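Local atomic coordinates of response regulator aspartate phosphatase H (PDB entry 3Q15), a protein that dephosphorylates the sporulation phosphotransferase Spo0F and also acts on the response regulator ComA, helping to keep competence and sporulation apart in time. Residues A[17-22]-A[29-34]; A[56-61]-A[97-102]; A[226-231]-A[242-247]; A[266-271]-A[282-287]. All coordinates share one frame; numbering follows the deposited sequence.

Interaction 1. Residues A[17-22]-A[29-34]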
# COMPACT_ATOMS: atom_id res chain seq x y z
N ASN A 17 10.54 -21.18 -10.03
CA ASN A 17 10.99 -21.03 -8.65
C ASN A 17 11.27 -22.39 -8.02
O ASN A 17 12.23 -22.56 -7.27
CB ASN A 17 9.94 -20.31 -7.81
CG ASN A 17 9.80 -18.84 -8.17
OD1 ASN A 17 10.45 -18.36 -9.11
ND2 ASN A 17 8.96 -18.13 -7.44
N GLU A 18 10.41 -23.36 -8.32
CA GLU A 18 10.56 -24.70 -7.79
C GLU A 18 11.75 -25.36 -8.46
O GLU A 18 12.53 -26.06 -7.82
CB GLU A 18 9.30 -25.53 -8.03
CG GLU A 18 9.39 -26.95 -7.51
CD GLU A 18 9.64 -27.00 -6.01
OE1 GLU A 18 10.24 -27.99 -5.55
OE2 GLU A 18 9.22 -26.06 -5.31
N TRP A 19 11.88 -25.14 -9.76
CA TRP A 19 13.03 -25.60 -10.53
C TRP A 19 14.32 -25.10 -9.88
O TRP A 19 15.26 -25.86 -9.67
CB TRP A 19 12.90 -25.10 -11.98
CG TRP A 19 14.05 -25.43 -12.88
CD1 TRP A 19 15.06 -26.31 -12.64
CD2 TRP A 19 14.31 -24.86 -14.17
NE1 TRP A 19 15.93 -26.33 -13.70
CE2 TRP A 19 15.49 -25.44 -14.65
CE3 TRP A 19 13.65 -23.91 -14.96
CZ2 TRP A 19 16.03 -25.11 -15.89
CZ3 TRP A 19 14.18 -23.59 -16.19
CH2 TRP A 19 15.37 -24.19 -16.64
N TYR A 20 14.34 -23.81 -9.54
CA TYR A 20 15.48 -23.17 -8.89
C TYR A 20 15.83 -23.84 -7.57
O TYR A 20 17.01 -24.05 -7.26
CB TYR A 20 15.17 -21.70 -8.63
CG TYR A 20 16.38 -20.84 -8.33
CD1 TYR A 20 17.65 -21.22 -8.75
CD2 TYR A 20 16.25 -19.64 -7.64
CE1 TYR A 20 18.76 -20.43 -8.49
CE2 TYR A 20 17.36 -18.85 -7.36
CZ TYR A 20 18.61 -19.25 -7.79
OH TYR A 20 19.70 -18.47 -7.53
N LYS A 21 14.82 -24.16 -6.78
CA LYS A 21 15.02 -24.83 -5.50
C LYS A 21 15.79 -26.14 -5.67
O LYS A 21 16.71 -26.44 -4.91
CB LYS A 21 13.69 -25.08 -4.80
CG LYS A 21 13.00 -23.83 -4.27
CD LYS A 21 11.69 -24.17 -3.59
CE LYS A 21 11.06 -22.95 -2.94
NZ LYS A 21 10.90 -21.83 -3.91
N MET A 22 15.40 -26.92 -6.67
CA MET A 22 16.07 -28.19 -6.93
C MET A 22 17.52 -27.95 -7.34
O MET A 22 18.42 -28.70 -6.94
CB MET A 22 15.33 -28.99 -8.00
CG MET A 22 13.94 -29.47 -7.59
SD MET A 22 13.90 -30.46 -6.08
CE MET A 22 13.62 -29.20 -4.84
N PRO A 29 18.16 -34.99 -11.09
CA PRO A 29 16.92 -35.64 -11.56
C PRO A 29 15.71 -34.72 -11.44
O PRO A 29 14.98 -34.54 -12.41
CB PRO A 29 16.78 -36.83 -10.61
CG PRO A 29 18.18 -37.16 -10.22
CD PRO A 29 18.87 -35.83 -10.11
N ASP A 30 15.49 -34.15 -10.26
CA ASP A 30 14.36 -33.25 -10.04
C ASP A 30 14.44 -32.00 -10.91
O ASP A 30 13.46 -31.61 -11.55
CB ASP A 30 14.26 -32.87 -8.56
CG ASP A 30 13.97 -34.07 -7.67
OD1 ASP A 30 13.06 -34.85 -8.01
OD2 ASP A 30 14.67 -34.23 -6.65
N ALA A 31 15.62 -31.37 -10.95
CA ALA A 31 15.81 -30.18 -11.77
C ALA A 31 15.48 -30.45 -13.24
O ALA A 31 14.88 -29.61 -13.90
CB ALA A 31 17.23 -29.65 -11.62
N GLU A 32 15.88 -31.62 -13.73
CA GLU A 32 15.62 -31.98 -15.12
C GLU A 32 14.12 -32.13 -15.39
O GLU A 32 13.62 -31.67 -16.41
CB GLU A 32 16.38 -33.25 -15.50
CG GLU A 32 17.89 -33.09 -15.55
CD GLU A 32 18.35 -32.16 -16.66
OE1 GLU A 32 17.52 -31.74 -17.49
OE2 GLU A 32 19.56 -31.83 -16.69
N ILE A 33 13.42 -32.79 -14.47
CA ILE A 33 11.98 -32.95 -14.59
C ILE A 33 11.29 -31.59 -14.69
O ILE A 33 10.55 -31.32 -15.64
CB ILE A 33 11.40 -33.74 -13.40
CG1 ILE A 33 11.96 -35.16 -13.37
CG2 ILE A 33 9.88 -33.77 -13.46
CD1 ILE A 33 11.49 -35.99 -12.20
N LEU A 34 11.55 -30.73 -13.71
CA LEU A 34 10.93 -29.42 -13.68
C LEU A 34 11.31 -28.56 -14.89
O LEU A 34 10.47 -27.86 -15.44
CB LEU A 34 11.25 -28.70 -12.37
CG LEU A 34 10.54 -29.32 -11.16
CD1 LEU A 34 11.11 -28.79 -9.85
CD2 LEU A 34 9.04 -29.09 -11.24
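The indole of Trp19 is met obliquely from helix 28-41 by two groups, Ala31 O and Leu34 CB. At the base of the side chain, Trp19 CB lies 4.0 Å from Leu34 CB. The contact is the helical hairpin that opens the N-terminal three-helix bundle: the short segments run nearly antiparallel, at 161°, with axes 8.4 Å apart. With CG anti to the backbone N (chi1 176°), Trp19 swings its ring past Ala31, bringing CD1 to 4.1 Å from the methyl CB of Ala31. NE1 also lies near Ala31 O, but at a poor angle; its hydrogen bond goes to His62 ND1 on helix 49-67, and the indole and imidazole rings meet there as well. An alanine in place of Trp19 is likely to leave His62 without its indole N-H donor and to open a gap beside Ala31. Away from the ring the packing is carried by Leu34, Met22 and the stem of Glu18. Leu34 CD1 reaches between Glu18 and Met22, touching Met22 CG at 3.7 Å and the aliphatic part of Glu18 at CG. Asp30 OD2 bonds to Ser27 OG just before the segment, while Met22 SD packs 3.5 Å from Asp30 CB.

Interaction 2. Residues A[56-61]-A[97-102]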
# COMPACT_ATOMS: atom_id res chain seq x y z
N SER A 56 15.44 -18.21 -19.36
CA SER A 56 16.76 -18.31 -19.98
C SER A 56 17.89 -18.18 -18.96
O SER A 56 18.90 -18.89 -19.04
CB SER A 56 16.93 -17.27 -21.09
OG SER A 56 16.09 -17.57 -22.19
N LEU A 57 17.72 -17.28 -18.00
CA LEU A 57 18.68 -17.16 -16.91
C LEU A 57 18.73 -18.45 -16.09
O LEU A 57 19.80 -18.92 -15.71
CB LEU A 57 18.34 -15.97 -16.02
CG LEU A 57 18.40 -14.58 -16.67
CD1 LEU A 57 17.91 -13.51 -15.69
CD2 LEU A 57 19.81 -14.26 -17.17
N MET A 58 17.56 -19.03 -15.83
CA MET A 58 17.50 -20.28 -15.08
C MET A 58 18.18 -21.41 -15.86
O MET A 58 18.85 -22.25 -15.27
CB MET A 58 16.07 -20.65 -14.71
CG MET A 58 15.99 -21.77 -13.68
SD MET A 58 16.79 -21.33 -12.13
CE MET A 58 15.85 -19.88 -11.66
N CYS A 59 17.99 -21.42 -17.17
CA CYS A 59 18.67 -22.40 -18.02
C CYS A 59 20.19 -22.31 -17.84
O CYS A 59 20.88 -23.32 -17.84
CB CYS A 59 18.32 -22.18 -19.50
SG CYS A 59 16.67 -22.77 -19.98
N PHE A 60 20.68 -21.09 -17.68
CA PHE A 60 22.11 -20.85 -17.51
C PHE A 60 22.55 -21.31 -16.13
O PHE A 60 23.58 -21.96 -15.97
CB PHE A 60 22.43 -19.36 -17.72
CG PHE A 60 23.90 -19.03 -17.66
CD1 PHE A 60 24.73 -19.33 -18.72
CD2 PHE A 60 24.43 -18.40 -16.54
CE1 PHE A 60 26.08 -19.02 -18.67
CE2 PHE A 60 25.78 -18.09 -16.48
CZ PHE A 60 26.61 -18.40 -17.55
N ARG A 61 21.76 -20.96 -15.12
CA ARG A 61 22.03 -21.36 -13.75
C ARG A 61 22.00 -22.89 -13.65
O ARG A 61 22.83 -23.48 -12.96
CB ARG A 61 21.00 -20.74 -12.80
CG ARG A 61 21.23 -21.06 -11.34
CD ARG A 61 22.64 -20.69 -10.90
NE ARG A 61 22.83 -20.97 -9.48
CZ ARG A 61 23.19 -22.16 -9.00
NH1 ARG A 61 23.40 -23.17 -9.83
NH2 ARG A 61 23.34 -22.33 -7.69
N GLY A 97 21.55 -12.39 -8.02
CA GLY A 97 20.70 -11.29 -7.61
C GLY A 97 19.47 -11.13 -8.48
O GLY A 97 18.37 -10.89 -7.98
N LEU A 98 19.65 -11.26 -9.80
CA LEU A 98 18.53 -11.13 -10.72
C LEU A 98 17.54 -12.28 -10.57
O LEU A 98 16.33 -12.06 -10.56
CB LEU A 98 19.03 -11.04 -12.16
CG LEU A 98 18.00 -10.63 -13.22
CD1 LEU A 98 17.13 -9.48 -12.71
CD2 LEU A 98 18.70 -10.26 -14.52
N LEU A 99 18.06 -13.50 -10.45
CA LEU A 99 17.22 -14.67 -10.23
C LEU A 99 16.36 -14.49 -8.98
O LEU A 99 15.16 -14.76 -9.00
CB LEU A 99 18.06 -15.94 -10.10
CG LEU A 99 18.79 -16.43 -11.34
CD1 LEU A 99 19.56 -17.70 -11.02
CD2 LEU A 99 17.81 -16.66 -12.48
N LYS A 100 16.99 -14.04 -7.90
CA LYS A 100 16.29 -13.80 -6.66
C LYS A 100 15.15 -12.81 -6.88
O LYS A 100 14.05 -12.99 -6.36
CB LYS A 100 17.25 -13.29 -5.59
CG LYS A 100 16.61 -13.11 -4.22
CD LYS A 100 17.66 -12.76 -3.17
CE LYS A 100 17.07 -12.81 -1.77
NZ LYS A 100 18.08 -12.48 -0.73
N TYR A 101 15.43 -11.77 -7.65
CA TYR A 101 14.44 -10.73 -7.92
C TYR A 101 13.24 -11.30 -8.66
O TYR A 101 12.09 -11.02 -8.31
CB TYR A 101 15.06 -9.59 -8.74
CG TYR A 101 14.02 -8.68 -9.37
CD1 TYR A 101 13.70 -8.79 -10.72
CD2 TYR A 101 13.36 -7.72 -8.61
CE1 TYR A 101 12.75 -7.96 -11.29
CE2 TYR A 101 12.41 -6.90 -9.18
CZ TYR A 101 12.11 -7.02 -10.52
OH TYR A 101 11.17 -6.19 -11.08
N TYR A 102 13.51 -12.10 -9.68
CA TYR A 102 12.44 -12.71 -10.47
C TYR A 102 11.61 -13.70 -9.65
O TYR A 102 10.38 -13.70 -9.74
CB TYR A 102 13.03 -13.40 -11.70
CG TYR A 102 13.29 -12.46 -12.86
CD1 TYR A 102 14.43 -12.59 -13.64
CD2 TYR A 102 12.38 -11.46 -13.18
CE1 TYR A 102 14.67 -11.74 -14.70
CE2 TYR A 102 12.60 -10.61 -14.24
CZ TYR A 102 13.75 -10.75 -15.00
OH TYR A 102 14.00 -9.91 -16.06
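Leu57 and Leu99 each set CG anti to the carbonyl carbon (chi1 -63° and -68°), which turns Leu57 CD1 to Leu98 and Tyr102, and the fork of Leu99 to helix 49-67. Leu99 is spread out at its fork: CD2 rests 3.6 Å from Leu57 CB and also takes Met58 CE at 3.9 Å, while CD1 lies against the aliphatic base of Arg61, 3.8 Å from Arg61 CG. Met58 arrives by a chain bent at both chi2 and chi3, which brings its terminal methyl rather than its sulfur to Leu99. Leu57 CD1 is shared in turn between two partners. It touches Leu98 CD2 at 3.5 Å, the two side chains meeting at about a right angle, and it approaches the ring of Tyr102 at its edge, in plane, 3.8 Å from CE1. The contact is thus wholly apolar, with the methylenes of Arg61 serving as hydrocarbon. The short helical segments lie 10.6 Å apart and are inclined at 130°, a wide, splayed packing bridged chiefly by leucine side chains. It joins the last helix of the N-terminal bundle to helix 93-113, which carries the start of the first predicted TPR repeat. The chain of another protein packs its backbone on Leu57 and Leu98, so this seam borders a binding surface, with a magnesium ion about 11 Å from the side chain of Tyr102. Around it, Met58 leans on Trp19 and Tyr20 of helix 9-24, Arg61 on Leu85 and Ile88 of helix 81-89, and Tyr102 on Glu139 of helix 137-153.

Interaction 3. Residues A[226-231]-A[242-247]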
# COMPACT_ATOMS: atom_id res chain seq x y z
N LEU A 226 -11.11 8.19 -26.34
CA LEU A 226 -12.15 7.48 -25.61
C LEU A 226 -12.07 7.78 -24.12
O LEU A 226 -13.09 8.05 -23.48
CB LEU A 226 -12.01 5.97 -25.84
CG LEU A 226 -12.93 5.07 -25.02
CD1 LEU A 226 -14.39 5.42 -25.27
CD2 LEU A 226 -12.66 3.62 -25.37
N ASN A 227 -10.86 7.74 -23.58
CA ASN A 227 -10.65 8.04 -22.17
C ASN A 227 -11.05 9.46 -21.81
O ASN A 227 -11.65 9.71 -20.77
CB ASN A 227 -9.19 7.76 -21.78
CG ASN A 227 -8.88 6.27 -21.74
OD1 ASN A 227 -9.78 5.44 -21.74
ND2 ASN A 227 -7.60 5.93 -21.69
N ILE A 228 -10.72 10.40 -22.70
CA ILE A 228 -11.14 11.79 -22.52
C ILE A 228 -12.66 11.90 -22.52
O ILE A 228 -13.24 12.57 -21.66
CB ILE A 228 -10.55 12.69 -23.63
CG1 ILE A 228 -9.03 12.73 -23.53
CG2 ILE A 228 -11.12 14.10 -23.53
CD1 ILE A 228 -8.36 13.50 -24.63
N ALA A 229 -13.31 11.23 -23.47
CA ALA A 229 -14.77 11.23 -23.56
C ALA A 229 -15.43 10.67 -22.30
O ALA A 229 -16.37 11.26 -21.77
CB ALA A 229 -15.22 10.46 -24.79
N ASN A 230 -14.94 9.54 -21.81
CA ASN A 230 -15.47 8.96 -20.58
C ASN A 230 -15.25 9.91 -19.41
O ASN A 230 -16.08 10.00 -18.51
CB ASN A 230 -14.82 7.61 -20.28
CG ASN A 230 -15.38 6.50 -21.15
OD1 ASN A 230 -16.56 6.48 -21.47
ND2 ASN A 230 -14.51 5.57 -21.55
N SER A 231 -14.13 10.62 -19.43
CA SER A 231 -13.81 11.57 -18.37
C SER A 231 -14.85 12.69 -18.34
O SER A 231 -15.38 13.02 -17.28
CB SER A 231 -12.41 12.14 -18.56
OG SER A 231 -12.06 13.01 -17.50
N VAL A 242 -19.68 13.69 -25.91
CA VAL A 242 -20.17 13.22 -27.20
C VAL A 242 -19.21 13.61 -28.31
O VAL A 242 -18.97 12.84 -29.24
CB VAL A 242 -21.57 13.78 -27.52
CG1 VAL A 242 -21.88 13.63 -29.00
CG2 VAL A 242 -22.62 13.08 -26.67
N GLU A 243 -18.66 14.81 -28.20
CA GLU A 243 -17.70 15.31 -29.18
C GLU A 243 -16.49 14.39 -29.29
O GLU A 243 -16.06 14.03 -30.38
CB GLU A 243 -17.26 16.72 -28.81
CG GLU A 243 -16.13 17.26 -29.66
CD GLU A 243 -15.78 18.69 -29.30
OE1 GLU A 243 -16.68 19.41 -28.81
OE2 GLU A 243 -14.62 19.08 -29.50
N HIS A 244 -15.94 14.01 -28.14
CA HIS A 244 -14.77 13.15 -28.14
C HIS A 244 -15.11 11.71 -28.49
O HIS A 244 -14.33 11.04 -29.17
CB HIS A 244 -14.01 13.25 -26.81
CG HIS A 244 -13.31 14.56 -26.62
ND1 HIS A 244 -13.96 15.70 -26.21
CD2 HIS A 244 -12.01 14.91 -26.82
CE1 HIS A 244 -13.09 16.70 -26.14
NE2 HIS A 244 -11.91 16.24 -26.51
N PHE A 245 -16.27 11.23 -28.05
CA PHE A 245 -16.71 9.90 -28.44
C PHE A 245 -16.69 9.77 -29.96
O PHE A 245 -16.18 8.80 -30.51
CB PHE A 245 -18.11 9.58 -27.90
CG PHE A 245 -18.12 9.08 -26.48
CD1 PHE A 245 -17.38 7.96 -26.12
CD2 PHE A 245 -18.87 9.71 -25.51
CE1 PHE A 245 -17.38 7.49 -24.81
CE2 PHE A 245 -18.88 9.25 -24.20
CZ PHE A 245 -18.14 8.14 -23.85
N GLN A 246 -17.24 10.78 -30.64
CA GLN A 246 -17.31 10.76 -32.09
C GLN A 246 -15.93 10.87 -32.74
O GLN A 246 -15.69 10.30 -33.81
CB GLN A 246 -18.27 11.84 -32.60
CG GLN A 246 -19.70 11.61 -32.13
CD GLN A 246 -20.67 12.65 -32.64
OE1 GLN A 246 -20.28 13.73 -33.07
NE2 GLN A 246 -21.96 12.33 -32.57
N LYS A 247 -15.02 11.58 -32.09
CA LYS A 247 -13.64 11.63 -32.55
C LYS A 247 -13.00 10.25 -32.44
O LYS A 247 -12.33 9.79 -33.36
CB LYS A 247 -12.83 12.65 -31.75
CG LYS A 247 -13.15 14.10 -32.08
CD LYS A 247 -12.25 15.05 -31.32
CE LYS A 247 -12.47 16.49 -31.77
NZ LYS A 247 -12.21 16.65 -33.23
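Two CH-pi contacts carry the meeting of residues 226-231 with 242-247. The methyl of Ala229 stands almost directly over the middle of the Phe245 ring: CB is 3.5 Å from the centroid and only 8° off the ring normal. Ile228 CG2 does the same for the imidazole of His244, but less centrally, 3.7 Å from the centroid and displaced toward the rim near CD2. The close approach, 7.8 Å between segment axes at 160°, is consistent with the small size of Ala229, whose CB lies 3.5 Å from Phe245 N and 3.7 Å from His244 CB. These are the paired antiparallel helices of the predicted TPR 4, and Ala229 and Phe245 fall at the eighth and twenty-fourth places of that 34-residue repeat, which the TPR consensus gives to a small residue on the first helix and a large apolar one on the second. Apolar packing continues at the rim of the ring, where Leu226 CD1 touches Phe245 CE1 at 3.7 Å near the ring plane. A polar touch shares that edge: Asn230 OD1 is 3.3 Å from Phe245 CZ, its amide plane steeply turned from the ring, which would set a partly negative oxygen near the weakly positive ring hydrogens. With CG anti to the carbonyl carbon (chi1 -83°), Phe245 turns one ring face to the Ala229 methyl. His244, by contrast, is fixed through its own helix, ND1 bonding to Met240 O, and its ring also meets that of Tyr232. Beyond the pair, Ile228 rests on Leu205 and Leu209 of helix 198-214.

Interaction 4. Residues A[266-271]-A[282-287]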
# COMPACT_ATOMS: atom_id res chain seq x y z
N GLY A 266 -20.11 3.83 -24.92
CA GLY A 266 -19.95 5.09 -24.22
C GLY A 266 -20.81 6.16 -24.86
O GLY A 266 -21.55 6.88 -24.18
N LEU A 267 -20.72 6.26 -26.18
CA LEU A 267 -21.52 7.21 -26.93
C LEU A 267 -23.01 7.00 -26.66
O LEU A 267 -23.74 7.95 -26.37
CB LEU A 267 -21.22 7.09 -28.42
CG LEU A 267 -21.90 8.07 -29.38
CD1 LEU A 267 -21.72 9.51 -28.91
CD2 LEU A 267 -21.37 7.90 -30.79
N SER A 268 -23.46 5.75 -26.75
CA SER A 268 -24.87 5.42 -26.55
C SER A 268 -25.35 5.75 -25.14
O SER A 268 -26.36 6.42 -24.96
CB SER A 268 -25.13 3.94 -26.85
OG SER A 268 -24.88 3.66 -28.22
N TRP A 269 -24.61 5.28 -24.14
CA TRP A 269 -24.97 5.53 -22.75
C TRP A 269 -25.07 7.03 -22.49
O TRP A 269 -26.03 7.51 -21.89
CB TRP A 269 -23.93 4.92 -21.81
CG TRP A 269 -24.33 4.92 -20.37
CD1 TRP A 269 -25.59 4.83 -19.87
CD2 TRP A 269 -23.45 5.01 -19.24
NE1 TRP A 269 -25.56 4.86 -18.50
CE2 TRP A 269 -24.26 4.97 -18.08
CE3 TRP A 269 -22.07 5.12 -19.09
CZ2 TRP A 269 -23.73 5.04 -16.80
CZ3 TRP A 269 -21.54 5.19 -17.81
CH2 TRP A 269 -22.37 5.15 -16.68
N THR A 270 -24.07 7.77 -22.96
CA THR A 270 -24.04 9.22 -22.78
C THR A 270 -25.24 9.89 -23.43
O THR A 270 -25.82 10.81 -22.87
CB THR A 270 -22.75 9.84 -23.35
OG1 THR A 270 -21.61 9.25 -22.70
CG2 THR A 270 -22.73 11.34 -23.12
N LEU A 271 -25.59 9.43 -24.62
CA LEU A 271 -26.73 9.98 -25.34
C LEU A 271 -28.04 9.68 -24.62
O LEU A 271 -28.94 10.51 -24.58
CB LEU A 271 -26.76 9.46 -26.77
CG LEU A 271 -25.70 10.06 -27.70
CD1 LEU A 271 -25.74 9.41 -29.08
CD2 LEU A 271 -25.89 11.56 -27.80
N GLN A 282 -29.51 4.18 -32.46
CA GLN A 282 -28.79 3.98 -33.71
C GLN A 282 -27.40 3.39 -33.46
O GLN A 282 -27.01 2.42 -34.11
CB GLN A 282 -28.66 5.30 -34.47
CG GLN A 282 -27.60 5.27 -35.56
CD GLN A 282 -27.33 6.65 -36.13
OE1 GLN A 282 -26.17 7.06 -36.26
NE2 GLN A 282 -28.39 7.37 -36.47
N PHE A 283 -26.67 3.97 -32.52
CA PHE A 283 -25.32 3.52 -32.24
C PHE A 283 -25.32 2.23 -31.44
O PHE A 283 -24.37 1.45 -31.49
CB PHE A 283 -24.51 4.62 -31.53
CG PHE A 283 -24.33 5.87 -32.34
CD1 PHE A 283 -23.55 5.86 -33.49
CD2 PHE A 283 -24.95 7.06 -31.97
CE1 PHE A 283 -23.39 7.01 -34.25
CE2 PHE A 283 -24.78 8.21 -32.72
CZ PHE A 283 -24.01 8.19 -33.86
N ILE A 284 -26.40 1.99 -30.70
CA ILE A 284 -26.57 0.73 -29.98
C ILE A 284 -26.69 -0.44 -30.95
O ILE A 284 -26.00 -1.45 -30.82
CB ILE A 284 -27.81 0.75 -29.08
CG1 ILE A 284 -27.65 1.78 -27.97
CG2 ILE A 284 -28.05 -0.63 -28.50
CD1 ILE A 284 -28.89 1.96 -27.13
N GLU A 285 -27.58 -0.30 -31.93
CA GLU A 285 -27.75 -1.34 -32.94
C GLU A 285 -26.46 -1.51 -33.75
O GLU A 285 -26.13 -2.61 -34.18
CB GLU A 285 -28.92 -1.02 -33.88
CG GLU A 285 -30.29 -1.11 -33.22
CD GLU A 285 -31.42 -0.94 -34.21
OE1 GLU A 285 -32.56 -1.33 -33.88
OE2 GLU A 285 -31.18 -0.41 -35.31
N GLU A 286 -25.75 -0.41 -33.95
CA GLU A 286 -24.50 -0.45 -34.70
C GLU A 286 -23.44 -1.24 -33.95
O GLU A 286 -22.70 -2.03 -34.54
CB GLU A 286 -23.99 0.97 -34.99
CG GLU A 286 -22.69 1.02 -35.77
CD GLU A 286 -22.23 2.44 -36.09
OE1 GLU A 286 -21.01 2.64 -36.24
OE2 GLU A 286 -23.09 3.34 -36.19
N GLY A 287 -23.37 -1.03 -32.64
CA GLY A 287 -22.41 -1.73 -31.80
C GLY A 287 -22.69 -3.22 -31.70
O GLY A 287 -21.76 -4.03 -31.63
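The predicted TPR 5 repeat is built from helix 260-273 and helix 277-290, and this contact is the antiparallel core of that pair, where Leu267 and Leu271 meet Phe283. The segment axes approach to 8.8 Å at an angle of 154°. Leu267 CD2 hangs over the centre of the Phe283 ring, 3.7 Å from the centroid and 5° off the normal, a CH-pi contact. The opposite face carries Gln282 OE1 of the same helix, offset toward the rim. Leu271 CD1 approaches obliquely, 3.8 Å from Phe283 CD2. An alanine here in place of Phe283 would probably leave both leucine methyls facing a gap, with Leu267 losing the ring it lies upon. Between the backbones sits Ser268, whose OG, anti to the carbonyl carbon at chi1 -64°, packs 3.4 Å from Ile284 CG1 and 3.5 Å from Phe283 CB. Its polar need is met along its own helix by Leu264 O, so across the interface the hydroxyl acts as a small filler. Within helix 260-273, Gly266 O is gripped twice: Thr270 OG1 donates to it at 2.8 Å from above the carbonyl plane, and Thr270 N donates from the other face. Leu267 and Thr270 rest on Phe245 of helix 238-255, Phe283 on Arg253 of that helix, and Ile284 on Phe303 and Gln307 of helix 299-310, placing the pair between the preceding and the following helices of the array.

In the fold
All four contacts join helices, but they fall into two clusters. Interactions 1 and 2 touch through Trp19, Tyr20 and Met58, with Tyr20 also reaching Leu99 and Arg61; interactions 3 and 4 meet where Phe245 packs on Gly266, Leu267 and Thr270. The clusters lie on opposite sides of the chain's centre, with interactions 1 and 3 centred about 51 Å apart. Interaction 1 is partly buried and combines an indole, leucine and alanine with methionine sulfur and the stems of acidic residues; the other three are buried. Interaction 2 joins splayed helices through aliphatic chains and one ring edge, whereas the TPR pairs 3 and 4 close more nearly antiparallel and set a methyl over an aromatic face.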